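Uncharacterized protein (Chondromyces crocatus, PDB 6I86) is of unknown function but is encoded in the crocagin gene cluster and probably takes part in the biosynthesis of this ribosomally made, modified peptide. Local coordinates at residues E9-A14 with E135-Y140; S24-I27 with A31-S34; W43-K46 with E50-L53; L54-V57 with Y61-V64; S129-V134 with A142-D147. All coordinates share one frame; numbering follows the deposited sequence.

Interaction 1. Residues E9-A14 with E135-Y140; sequences EIILPA and ESAEAY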
# COMPACT_ATOMS: atom_id res chain seq x y z
N GLU A 9 0.49 4.86 -9.39
CA GLU A 9 1.58 5.07 -8.45
C GLU A 9 1.25 6.23 -7.53
O GLU A 9 0.63 7.22 -7.95
CB GLU A 9 2.91 5.37 -9.17
CG GLU A 9 3.44 4.24 -10.03
CD GLU A 9 4.69 4.64 -10.79
OE1 GLU A 9 5.24 5.72 -10.49
OE2 GLU A 9 5.12 3.87 -11.68
N ILE A 10 1.65 6.10 -6.27
CA ILE A 10 1.55 7.18 -5.30
C ILE A 10 2.94 7.42 -4.71
O ILE A 10 3.76 6.51 -4.59
CB ILE A 10 0.54 6.89 -4.17
CG1 ILE A 10 0.94 5.64 -3.38
CG2 ILE A 10 -0.87 6.73 -4.74
CD1 ILE A 10 0.06 5.38 -2.17
N ILE A 11 3.18 8.68 -4.34
CA ILE A 11 4.39 9.08 -3.63
C ILE A 11 3.95 9.78 -2.36
O ILE A 11 3.24 10.79 -2.42
CB ILE A 11 5.28 10.00 -4.49
CG1 ILE A 11 5.64 9.33 -5.81
CG2 ILE A 11 6.54 10.38 -3.72
CD1 ILE A 11 6.45 10.22 -6.73
N LEU A 12 4.35 9.24 -1.21
CA LEU A 12 3.93 9.82 0.05
C LEU A 12 5.05 9.69 1.07
O LEU A 12 5.89 8.79 0.95
CB LEU A 12 2.65 9.14 0.59
CG LEU A 12 2.29 7.67 0.38
CD1 LEU A 12 3.47 6.72 0.57
CD2 LEU A 12 1.17 7.30 1.34
N PRO A 13 5.09 10.57 2.06
CA PRO A 13 6.04 10.39 3.17
C PRO A 13 5.50 9.40 4.19
O PRO A 13 4.30 9.22 4.35
CB PRO A 13 6.15 11.80 3.76
CG PRO A 13 4.79 12.39 3.53
CD PRO A 13 4.29 11.80 2.22
N ALA A 14 6.44 8.78 4.91
CA ALA A 14 6.08 7.84 5.96
C ALA A 14 7.30 7.59 6.84
O ALA A 14 8.43 7.56 6.35
CB ALA A 14 5.57 6.51 5.38
N GLU A 135 13.09 15.47 0.18
CA GLU A 135 12.46 16.56 0.91
C GLU A 135 10.96 16.63 0.67
O GLU A 135 10.21 17.05 1.56
CB GLU A 135 13.10 17.90 0.52
CG GLU A 135 14.57 18.02 0.89
CD GLU A 135 15.25 19.14 0.13
OE1 GLU A 135 16.49 19.06 -0.07
OE2 GLU A 135 14.56 20.09 -0.28
N SER A 136 10.51 16.24 -0.52
CA SER A 136 9.11 16.37 -0.88
C SER A 136 8.80 15.37 -1.99
O SER A 136 9.70 14.83 -2.63
CB SER A 136 8.78 17.80 -1.33
OG SER A 136 9.39 18.10 -2.58
N ALA A 137 7.50 15.13 -2.20
CA ALA A 137 7.08 14.23 -3.27
C ALA A 137 7.57 14.73 -4.62
O ALA A 137 7.91 13.93 -5.50
CB ALA A 137 5.56 14.08 -3.27
N GLU A 138 7.60 16.05 -4.79
CA GLU A 138 8.00 16.65 -6.05
C GLU A 138 9.49 16.44 -6.32
O GLU A 138 9.90 16.34 -7.48
CB GLU A 138 7.67 18.15 -6.04
CG GLU A 138 6.21 18.55 -5.66
CD GLU A 138 5.75 18.13 -4.26
OE1 GLU A 138 6.58 17.70 -3.44
OE2 GLU A 138 4.54 18.23 -3.99
N ALA A 139 10.29 16.36 -5.27
CA ALA A 139 11.73 16.17 -5.37
C ALA A 139 12.14 14.71 -5.46
O ALA A 139 13.33 14.42 -5.61
CB ALA A 139 12.43 16.82 -4.17
N TYR A 140 11.19 13.78 -5.36
CA TYR A 140 11.47 12.38 -5.60
C TYR A 140 11.89 12.21 -7.05
O TYR A 140 11.11 12.56 -7.96
CB TYR A 140 10.25 11.51 -5.28
CG TYR A 140 10.52 10.02 -5.23
CD1 TYR A 140 10.76 9.29 -6.39
CD2 TYR A 140 10.53 9.33 -4.02
CE1 TYR A 140 11.00 7.92 -6.34
CE2 TYR A 140 10.76 7.97 -3.96
CZ TYR A 140 11.00 7.27 -5.13
OH TYR A 140 11.24 5.91 -5.08

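Interaction 2. Residues S24-I27 with A31-S34; sequences SCSI and AFWS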
# COMPACT_ATOMS: atom_id res chain seq x y z
N SER A 24 -14.25 2.60 2.54
CA SER A 24 -15.31 2.44 3.53
C SER A 24 -14.82 1.85 4.84
O SER A 24 -15.61 1.73 5.78
CB SER A 24 -16.43 1.56 2.95
OG SER A 24 -15.98 0.23 2.76
N CYS A 25 -13.55 1.47 4.93
CA CYS A 25 -13.02 0.88 6.15
C CYS A 25 -13.08 1.89 7.30
O CYS A 25 -12.95 3.10 7.09
CB CYS A 25 -11.58 0.41 5.94
SG CYS A 25 -10.87 -0.47 7.35
N SER A 26 -13.29 1.37 8.51
CA SER A 26 -13.43 2.24 9.68
C SER A 26 -12.21 3.12 9.89
O SER A 26 -12.33 4.23 10.42
CB SER A 26 -13.68 1.39 10.93
OG SER A 26 -12.58 0.52 11.19
N ILE A 27 -11.03 2.66 9.47
CA ILE A 27 -9.81 3.43 9.64
C ILE A 27 -9.84 4.73 8.86
O ILE A 27 -9.07 5.65 9.15
CB ILE A 27 -8.59 2.57 9.24
CG1 ILE A 27 -7.29 3.19 9.75
CG2 ILE A 27 -8.55 2.36 7.73
CD1 ILE A 27 -6.09 2.28 9.65
N ALA A 31 -13.28 8.92 13.89
CA ALA A 31 -13.61 8.21 15.12
C ALA A 31 -12.64 7.07 15.40
O ALA A 31 -12.42 6.71 16.56
CB ALA A 31 -15.04 7.69 15.06
N PHE A 32 -12.06 6.49 14.35
CA PHE A 32 -11.07 5.43 14.53
C PHE A 32 -9.86 5.94 15.31
O PHE A 32 -9.36 5.25 16.20
CB PHE A 32 -10.64 4.88 13.17
CG PHE A 32 -9.69 3.72 13.24
CD1 PHE A 32 -8.33 3.93 13.41
CD2 PHE A 32 -10.15 2.42 13.11
CE1 PHE A 32 -7.45 2.86 13.48
CE2 PHE A 32 -9.28 1.35 13.17
CZ PHE A 32 -7.93 1.57 13.35
N TRP A 33 -9.38 7.14 14.98
CA TRP A 33 -8.12 7.63 15.51
C TRP A 33 -8.28 8.47 16.77
O TRP A 33 -7.30 8.67 17.49
CB TRP A 33 -7.39 8.45 14.44
CG TRP A 33 -7.07 7.64 13.23
CD1 TRP A 33 -7.88 7.41 12.15
CD2 TRP A 33 -5.85 6.92 12.97
NE1 TRP A 33 -7.24 6.61 11.24
CE2 TRP A 33 -6.00 6.29 11.72
CE3 TRP A 33 -4.66 6.76 13.67
CZ2 TRP A 33 -4.99 5.52 11.15
CZ3 TRP A 33 -3.66 5.99 13.11
CH2 TRP A 33 -3.83 5.38 11.87
N SER A 34 -9.49 8.96 17.06
CA SER A 34 -9.70 9.80 18.23
C SER A 34 -9.71 9.01 19.53
O SER A 34 -9.48 9.61 20.59
CB SER A 34 -11.02 10.57 18.09
OG SER A 34 -12.13 9.70 18.15

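Interaction 3. Residues W43-K46 with E50-L53; sequences WRLK and ELVL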
# COMPACT_ATOMS: atom_id res chain seq x y z
N TRP A 43 -3.82 -3.44 13.80
CA TRP A 43 -3.38 -4.82 13.66
C TRP A 43 -4.57 -5.77 13.52
O TRP A 43 -4.48 -6.79 12.82
CB TRP A 43 -2.52 -5.22 14.85
CG TRP A 43 -1.68 -6.43 14.58
CD1 TRP A 43 -1.88 -7.70 15.06
CD2 TRP A 43 -0.51 -6.49 13.76
NE1 TRP A 43 -0.91 -8.54 14.59
CE2 TRP A 43 -0.05 -7.82 13.79
CE3 TRP A 43 0.19 -5.55 13.01
CZ2 TRP A 43 1.08 -8.23 13.09
CZ3 TRP A 43 1.31 -5.96 12.32
CH2 TRP A 43 1.75 -7.29 12.36
N ARG A 44 -5.68 -5.47 14.18
CA ARG A 44 -6.87 -6.30 14.03
C ARG A 44 -7.45 -6.19 12.63
O ARG A 44 -7.91 -7.19 12.06
CB ARG A 44 -7.92 -5.91 15.07
CG ARG A 44 -7.53 -6.27 16.48
CD ARG A 44 -8.76 -6.60 17.29
NE ARG A 44 -9.61 -5.44 17.52
CZ ARG A 44 -9.41 -4.56 18.49
NH1 ARG A 44 -8.37 -4.69 19.31
NH2 ARG A 44 -10.24 -3.53 18.65
N LEU A 45 -7.43 -4.99 12.05
CA LEU A 45 -7.85 -4.84 10.66
C LEU A 45 -6.93 -5.61 9.73
O LEU A 45 -7.38 -6.20 8.75
CB LEU A 45 -7.89 -3.36 10.28
CG LEU A 45 -9.04 -2.52 10.85
CD1 LEU A 45 -8.87 -1.05 10.49
CD2 LEU A 45 -10.38 -3.05 10.36
N LYS A 46 -5.62 -5.61 10.02
CA LYS A 46 -4.69 -6.39 9.22
C LYS A 46 -4.98 -7.88 9.33
O LYS A 46 -5.00 -8.60 8.33
CB LYS A 46 -3.25 -6.10 9.64
CG LYS A 46 -2.22 -6.98 8.95
CD LYS A 46 -0.81 -6.69 9.45
CE LYS A 46 0.05 -7.94 9.37
NZ LYS A 46 -0.10 -8.63 8.06
N GLU A 50 -8.68 -6.59 6.18
CA GLU A 50 -9.29 -5.34 5.75
C GLU A 50 -8.25 -4.28 5.39
O GLU A 50 -8.60 -3.29 4.74
CB GLU A 50 -10.22 -4.79 6.83
CG GLU A 50 -11.49 -5.60 7.05
CD GLU A 50 -12.47 -4.89 7.96
OE1 GLU A 50 -12.70 -3.68 7.75
OE2 GLU A 50 -13.02 -5.54 8.87
N LEU A 51 -7.00 -4.45 5.80
CA LEU A 51 -5.94 -3.54 5.40
C LEU A 51 -4.66 -4.32 5.15
O LEU A 51 -4.45 -5.42 5.68
CB LEU A 51 -5.70 -2.43 6.45
CG LEU A 51 -4.96 -2.60 7.78
CD1 LEU A 51 -3.44 -2.67 7.62
CD2 LEU A 51 -5.32 -1.44 8.70
N VAL A 52 -3.80 -3.73 4.31
CA VAL A 52 -2.47 -4.24 4.03
C VAL A 52 -1.46 -3.23 4.56
O VAL A 52 -1.65 -2.02 4.39
CB VAL A 52 -2.27 -4.50 2.52
CG1 VAL A 52 -0.80 -4.69 2.18
CG2 VAL A 52 -3.08 -5.72 2.08
N LEU A 53 -0.40 -3.72 5.20
CA LEU A 53 0.53 -2.87 5.94
C LEU A 53 1.88 -2.88 5.24
O LEU A 53 2.47 -3.94 5.02
CB LEU A 53 0.65 -3.36 7.39
CG LEU A 53 1.38 -2.51 8.44
CD1 LEU A 53 0.80 -2.78 9.82
CD2 LEU A 53 2.88 -2.77 8.44
O HOH W 1 -0.01 -6.71 5.28
O HOH W 2 -3.08 -7.87 5.66

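Interaction 4. Residues L54-V57 with Y61-V64; sequences LQVV and YFKV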
# COMPACT_ATOMS: atom_id res chain seq x y z
N LEU A 54 2.37 -1.68 4.90
CA LEU A 54 3.68 -1.49 4.28
C LEU A 54 4.60 -0.81 5.28
O LEU A 54 4.48 0.40 5.52
CB LEU A 54 3.56 -0.66 3.01
CG LEU A 54 3.04 -1.35 1.75
CD1 LEU A 54 2.49 -0.33 0.78
CD2 LEU A 54 4.17 -2.13 1.10
N GLN A 55 5.53 -1.57 5.86
CA GLN A 55 6.47 -1.05 6.83
C GLN A 55 7.70 -0.47 6.14
O GLN A 55 8.20 -1.05 5.17
CB GLN A 55 6.89 -2.13 7.82
CG GLN A 55 7.97 -1.70 8.81
CD GLN A 55 7.84 -2.40 10.15
OE1 GLN A 55 6.75 -2.57 10.68
NE2 GLN A 55 8.98 -2.79 10.72
N VAL A 56 8.16 0.67 6.63
CA VAL A 56 9.43 1.25 6.20
C VAL A 56 10.36 1.28 7.41
O VAL A 56 9.92 1.28 8.56
CB VAL A 56 9.28 2.65 5.59
CG1 VAL A 56 8.35 2.61 4.39
CG2 VAL A 56 8.76 3.64 6.64
N VAL A 57 11.66 1.31 7.13
CA VAL A 57 12.65 1.24 8.19
C VAL A 57 12.85 2.61 8.83
O VAL A 57 13.00 2.72 10.06
CB VAL A 57 13.97 0.68 7.62
CG1 VAL A 57 14.93 0.36 8.74
CG2 VAL A 57 13.69 -0.56 6.79
N TYR A 61 10.39 9.60 1.76
CA TYR A 61 9.34 9.67 0.75
C TYR A 61 9.48 8.47 -0.17
O TYR A 61 10.58 8.16 -0.63
CB TYR A 61 9.45 10.96 -0.07
CG TYR A 61 8.79 12.17 0.55
CD1 TYR A 61 9.47 12.95 1.47
CD2 TYR A 61 7.50 12.53 0.22
CE1 TYR A 61 8.88 14.06 2.05
CE2 TYR A 61 6.89 13.64 0.78
CZ TYR A 61 7.59 14.40 1.70
OH TYR A 61 7.00 15.51 2.26
N PHE A 62 8.37 7.78 -0.42
CA PHE A 62 8.42 6.49 -1.08
C PHE A 62 7.40 6.42 -2.21
O PHE A 62 6.26 6.88 -2.07
CB PHE A 62 8.19 5.36 -0.07
CG PHE A 62 9.06 5.48 1.14
CD1 PHE A 62 10.42 5.22 1.07
CD2 PHE A 62 8.53 5.89 2.36
CE1 PHE A 62 11.24 5.34 2.18
CE2 PHE A 62 9.34 6.01 3.48
CZ PHE A 62 10.69 5.74 3.39
N LYS A 63 7.82 5.82 -3.32
CA LYS A 63 6.98 5.62 -4.49
C LYS A 63 6.47 4.19 -4.48
O LYS A 63 7.26 3.24 -4.49
CB LYS A 63 7.76 5.92 -5.77
CG LYS A 63 7.01 5.61 -7.05
CD LYS A 63 7.87 5.90 -8.28
CE LYS A 63 8.15 7.39 -8.43
NZ LYS A 63 9.03 7.68 -9.60
N VAL A 64 5.15 4.03 -4.44
CA VAL A 64 4.51 2.72 -4.39
C VAL A 64 3.64 2.57 -5.63
O VAL A 64 2.72 3.36 -5.85
CB VAL A 64 3.67 2.54 -3.12
CG1 VAL A 64 3.09 1.13 -3.06
CG2 VAL A 64 4.51 2.83 -1.88

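Interaction 5. Residues S129-V134 with A142-D147; sequences SKHYDV and ADEGPD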
# COMPACT_ATOMS: atom_id res chain seq x y z
N SER A 129 16.09 2.68 0.96
CA SER A 129 17.18 3.37 1.63
C SER A 129 17.82 4.46 0.77
O SER A 129 18.70 5.17 1.27
CB SER A 129 18.25 2.36 2.06
OG SER A 129 18.81 1.70 0.94
N LYS A 130 17.41 4.61 -0.49
CA LYS A 130 17.87 5.74 -1.30
C LYS A 130 17.07 7.01 -1.04
O LYS A 130 17.47 8.07 -1.52
CB LYS A 130 17.77 5.42 -2.79
CG LYS A 130 18.65 4.29 -3.29
CD LYS A 130 18.37 4.03 -4.77
CE LYS A 130 19.09 2.79 -5.27
NZ LYS A 130 18.70 2.48 -6.67
N HIS A 131 15.97 6.93 -0.30
CA HIS A 131 14.95 7.97 -0.31
C HIS A 131 14.60 8.47 1.08
O HIS A 131 13.51 9.03 1.28
CB HIS A 131 13.71 7.46 -1.04
CG HIS A 131 14.00 6.98 -2.43
ND1 HIS A 131 13.65 5.73 -2.88
CD2 HIS A 131 14.62 7.59 -3.47
CE1 HIS A 131 14.03 5.58 -4.13
NE2 HIS A 131 14.63 6.70 -4.52
N TYR A 132 15.49 8.29 2.05
CA TYR A 132 15.27 8.84 3.38
C TYR A 132 15.47 10.35 3.42
O TYR A 132 14.92 11.01 4.31
CB TYR A 132 16.20 8.17 4.40
CG TYR A 132 15.97 6.68 4.56
CD1 TYR A 132 14.68 6.16 4.53
CD2 TYR A 132 17.03 5.81 4.73
CE1 TYR A 132 14.46 4.80 4.68
CE2 TYR A 132 16.82 4.45 4.88
CZ TYR A 132 15.54 3.95 4.85
OH TYR A 132 15.32 2.60 5.00
N ASP A 133 16.23 10.90 2.49
CA ASP A 133 16.55 12.33 2.47
C ASP A 133 15.73 13.11 1.45
O ASP A 133 16.00 14.29 1.23
CB ASP A 133 18.04 12.53 2.19
CG ASP A 133 18.92 12.03 3.32
OD1 ASP A 133 18.44 11.98 4.47
OD2 ASP A 133 20.09 11.68 3.06
N VAL A 134 14.74 12.47 0.82
CA VAL A 134 13.88 13.19 -0.12
C VAL A 134 13.06 14.22 0.65
O VAL A 134 12.42 13.90 1.66
CB VAL A 134 12.98 12.21 -0.89
CG1 VAL A 134 12.08 12.96 -1.84
CG2 VAL A 134 13.84 11.21 -1.65
N ALA A 142 12.31 11.36 -10.75
CA ALA A 142 11.33 10.71 -11.62
C ALA A 142 11.79 9.34 -12.09
O ALA A 142 10.96 8.44 -12.28
CB ALA A 142 11.04 11.61 -12.83
N ASP A 143 13.09 9.16 -12.29
CA ASP A 143 13.62 7.91 -12.83
C ASP A 143 14.01 6.91 -11.75
O ASP A 143 14.68 5.92 -12.05
CB ASP A 143 14.82 8.19 -13.73
CG ASP A 143 15.94 8.91 -13.00
OD1 ASP A 143 15.71 9.37 -11.86
OD2 ASP A 143 17.05 9.02 -13.57
N GLU A 144 13.62 7.15 -10.50
CA GLU A 144 13.90 6.23 -9.40
C GLU A 144 12.61 5.60 -8.91
O GLU A 144 11.50 6.02 -9.25
CB GLU A 144 14.63 6.95 -8.26
CG GLU A 144 16.06 7.35 -8.62
CD GLU A 144 16.75 8.12 -7.52
OE1 GLU A 144 16.30 8.04 -6.36
OE2 GLU A 144 17.74 8.82 -7.82
N GLY A 145 12.77 4.57 -8.09
CA GLY A 145 11.65 3.80 -7.62
C GLY A 145 11.05 2.94 -8.71
O GLY A 145 11.58 2.86 -9.83
N PRO A 146 9.92 2.27 -8.42
CA PRO A 146 9.21 2.33 -7.14
C PRO A 146 9.94 1.59 -6.01
O PRO A 146 10.66 0.63 -6.26
CB PRO A 146 7.88 1.65 -7.44
CG PRO A 146 8.18 0.72 -8.57
CD PRO A 146 9.23 1.40 -9.40
N ASP A 147 9.75 2.07 -4.78
CA ASP A 147 10.31 1.38 -3.63
C ASP A 147 9.58 0.07 -3.36
O ASP A 147 10.17 -0.86 -2.79
CB ASP A 147 10.26 2.29 -2.40
CG ASP A 147 10.98 3.61 -2.62
OD1 ASP A 147 12.22 3.64 -2.47
OD2 ASP A 147 10.31 4.60 -2.95
O HOH W 3 17.38 9.60 -4.32

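Interaction 1. Residues E9-A14 with E135-Y140
Ile11, on edge strand 4-14 of the five-stranded mixed sheet, presses its CG2 methyl between Ala137 and Tyr140, the first and last residues of a type I beta turn in the long loop before strand 148-154. The contact is small and apolar. With CG2 anti to the backbone N (CG1 has chi1 -56°), the gamma methyl is the branch carried to the turn. CG2 lies 3.9 Å from Ala137 CB, and the beta carbon of Ile11 and that of Ala137 both head toward the opposing segment. The small methyl of Ala137 lets the turn come close to the strand, 5.8 Å between Ile11 CA and Ala137 CA. The second neighbour is aromatic: Ile11 CG2 is 4.1 Å from Tyr140 CD2 and approaches the ring obliquely. Tyr140 has its CG anti to the backbone N (chi1 -168°), which sends the ring back over the sheet, onto Lys63 of strand 60-69, and lets its hydroxyl bond to Asp147. A tyrosine therefore suits the end of the turn, giving carbon to the isoleucine and oxygen to a buried acid. The turn is closed by its own backbone bond, Tyr140 N to Ala137 O at 3.3 Å, and Ser136 OG accepts a weak bond from Ala139 N. On the strand, Ile10 and Leu12 point to the other side of the sheet, toward strands 17-22 and 94-99, leaving Ile11 to meet the turn; its CD1 reaches to 4.2 Å from Ala137 O.

Interaction 2. Residues S24-I27 with A31-S34
Ile27, in the short 3-10 segment that follows strand 17-22, meets two consecutive aromatic residues of helix 30-34. The one hydrogen bond across the contact is from the indole: Trp33 NE1 donates a hydrogen bond to Ile27 O at 2.9 Å, with an N-H...O angle of 155°. The donor lies in the carbonyl plane on a lone pair, and the oxygen sits at the edge of the indole close to the ring plane. A tryptophan suits this place because it brings an N-H and a broad apolar surface together.

The CH-pi contact belongs to Phe32. Ile27 CA lies over one face of its ring, 3.9 Å from the centroid. Phe32 CG stands anti to the backbone N (chi1 -176°), which turns the ring toward the 3-10 segment, one face against Ile27 CA, and its CB comes 3.3 Å from Ser26 O.

Van der Waals packing fills in the rest. Ile27 CG1 touches both rings, 3.7 Å from Phe32 CE1 and 3.6 Å from Trp33 CZ2, while Ser26 OG approaches Phe32 CD2 obliquely. Leu45 of helix 38-47 also packs on Ile27 and Phe32, and Arg41 makes a cation-pi contact with the phenylalanine.

The chemistry implies a division of labour: the indole N-H supplies a partner for a main-chain carbonyl of the 3-10 segment and fixes the indole's rotation, while the phenylalanine covers that segment's carbon surface.

Interaction 3. Residues W43-K46 with E50-L53
A tight helix-to-strand connection joins the end of helix 38-47 to strand 51-55, an edge strand of the four-stranded antiparallel sheet. Leu45 O, near the end of the helix, accepts Glu50 N at 2.9 Å and, more weakly, Leu51 N at 3.5 Å, so one carbonyl holds the start of the second segment. Leu51 CG lies between its backbone N and carbonyl carbon (chi1 77°), a placement that brings CD2 to 3.6 Å from Leu45 CB while CD1 rests near Lys46 CB. Replacing Leu51 by alanine would remove both methyl branches, and Leu45 CB and Lys46 CB would probably be left without their apolar partner, with a gap at the helix end. Leu45 and Glu50 run obliquely across each other, CD2 of Leu45 being 3.5 Å from Glu50 OE1. Trp43 CZ3 touches Leu53 CD1 at 4.1 Å, and Lys46 CD lies over one face of the Trp43 indole and approaches Leu53 CB. One water bridges Leu53 N and, weakly, Lys46 NZ; another donates to Leu51 O at 2.8 Å and weakly to Lys46 O. Buried Leu51 packs the inner side, while the partly exposed Lys46 and Glu50, with the waters, suit the outer side.

Interaction 4. Residues L54-V57 with Y61-V64
Val56 lays its CG1 methyl over one face of the Phe62 ring, 4.0 Å from the centroid and 24° off the ring normal, in a CH-pi contact inside the protein core. The methyl is displaced toward the rim of the ring, where CE2 is its closest carbon at 3.7 Å. Two torsions make this meeting possible. Val56 holds CG1 anti to its carbonyl carbon (chi1 -59°), and Phe62 likewise carries CG anti to the carbonyl carbon, beside its backbone N (chi1 -50°); the two side chains then come from opposite directions, and the flat ring receives the branched one. Val56 CB also lies near Phe62 CE2 and CZ. A beta-branched valine suits the spot because its methyls sit close to the main chain, leaving room for a whole ring opposite. With a leucine replacing Phe62, Val56 CG1 would probably lose the aromatic face it rests on and its CH-pi contact.

The second pair is Leu54 and Val64, which reach toward each other tip to tip, Leu54 CD1 to Val64 CG1 at 4.2 Å. Here the longer leucine bridges the distance that valine does not cover. The main chains stay well apart, 9.0 Å between Val56 CA and Phe62 CA, so the segments are not paired as neighbouring strands.

Instead, each belongs to a different sheet: residues 54-55 end strand 51-55, which bonds to strand 17-22, with 56-57 in the loop beyond, while strand 60-69 lies between strands 4-14 and 148-154. Trp123 of strand 115-123 packs on Leu54, Val56 and Val64, and Phe20 of strand 17-22 touches both Leu54 and Val64.

Interaction 5. Residues S129-V134 with A142-D147
A histidine held between two carboxylates ties together the ends of the long loop between helix 125-128 and strand 148-154. His131 ND1 donates to Asp147 OD1 at 2.6 Å, and His131 NE2 donates to Glu144 OE1 at 2.8 Å; each N-H...O angle is 142°. Both oxygens lie close to the imidazole plane, yet the acids are turned differently. Asp147 uses the syn lone pair of OD1 with its carboxylate 84° from the ring, whereas Glu144 uses the anti lone pair of OE1 and is only 30° from it. With CG beside the backbone N, the histidine directs its ring at the second segment, and Lys130 CB covers one face over the ring centre. A water donates to Glu144 OE1 and to Lys130 O, linking the glutamate to the loop backbone. OD2 of Asp147 is held in turn by Tyr140 OH and Lys63 N. Gly145 lies beside the imidazole, its positive phi being one a glycine adopts easily, and the peptide before Pro146 is cis. Both ring nitrogens thus act as donors: His131 and Asp147 form a His-carboxylate hydrogen bond, which with Glu144 holds the irregular loop before strand 148-154 together.

From the N terminus, strand 4-14 opens the widest loop, which interaction 1 closes only at residues 135-140. Nested within it, interaction 2 folds the 3-10 segment after strand 17-22 onto helix 30-34, and interaction 3 next closes the turn from helix 38-47 into strand 51-55; the two touch mainly through Leu45. Interaction 4, also nested there, begins where interaction 3 ends and joins the two sheets. Interaction 5 closes a short loop late in the chain and crosses interaction 1, since segments 129-134 and 142-147 flank 135-140. Interactions 1, 4 and 5 adjoin around strand 60-69, whereas interactions 2 and 5 lie about 30 Å apart, centre to centre.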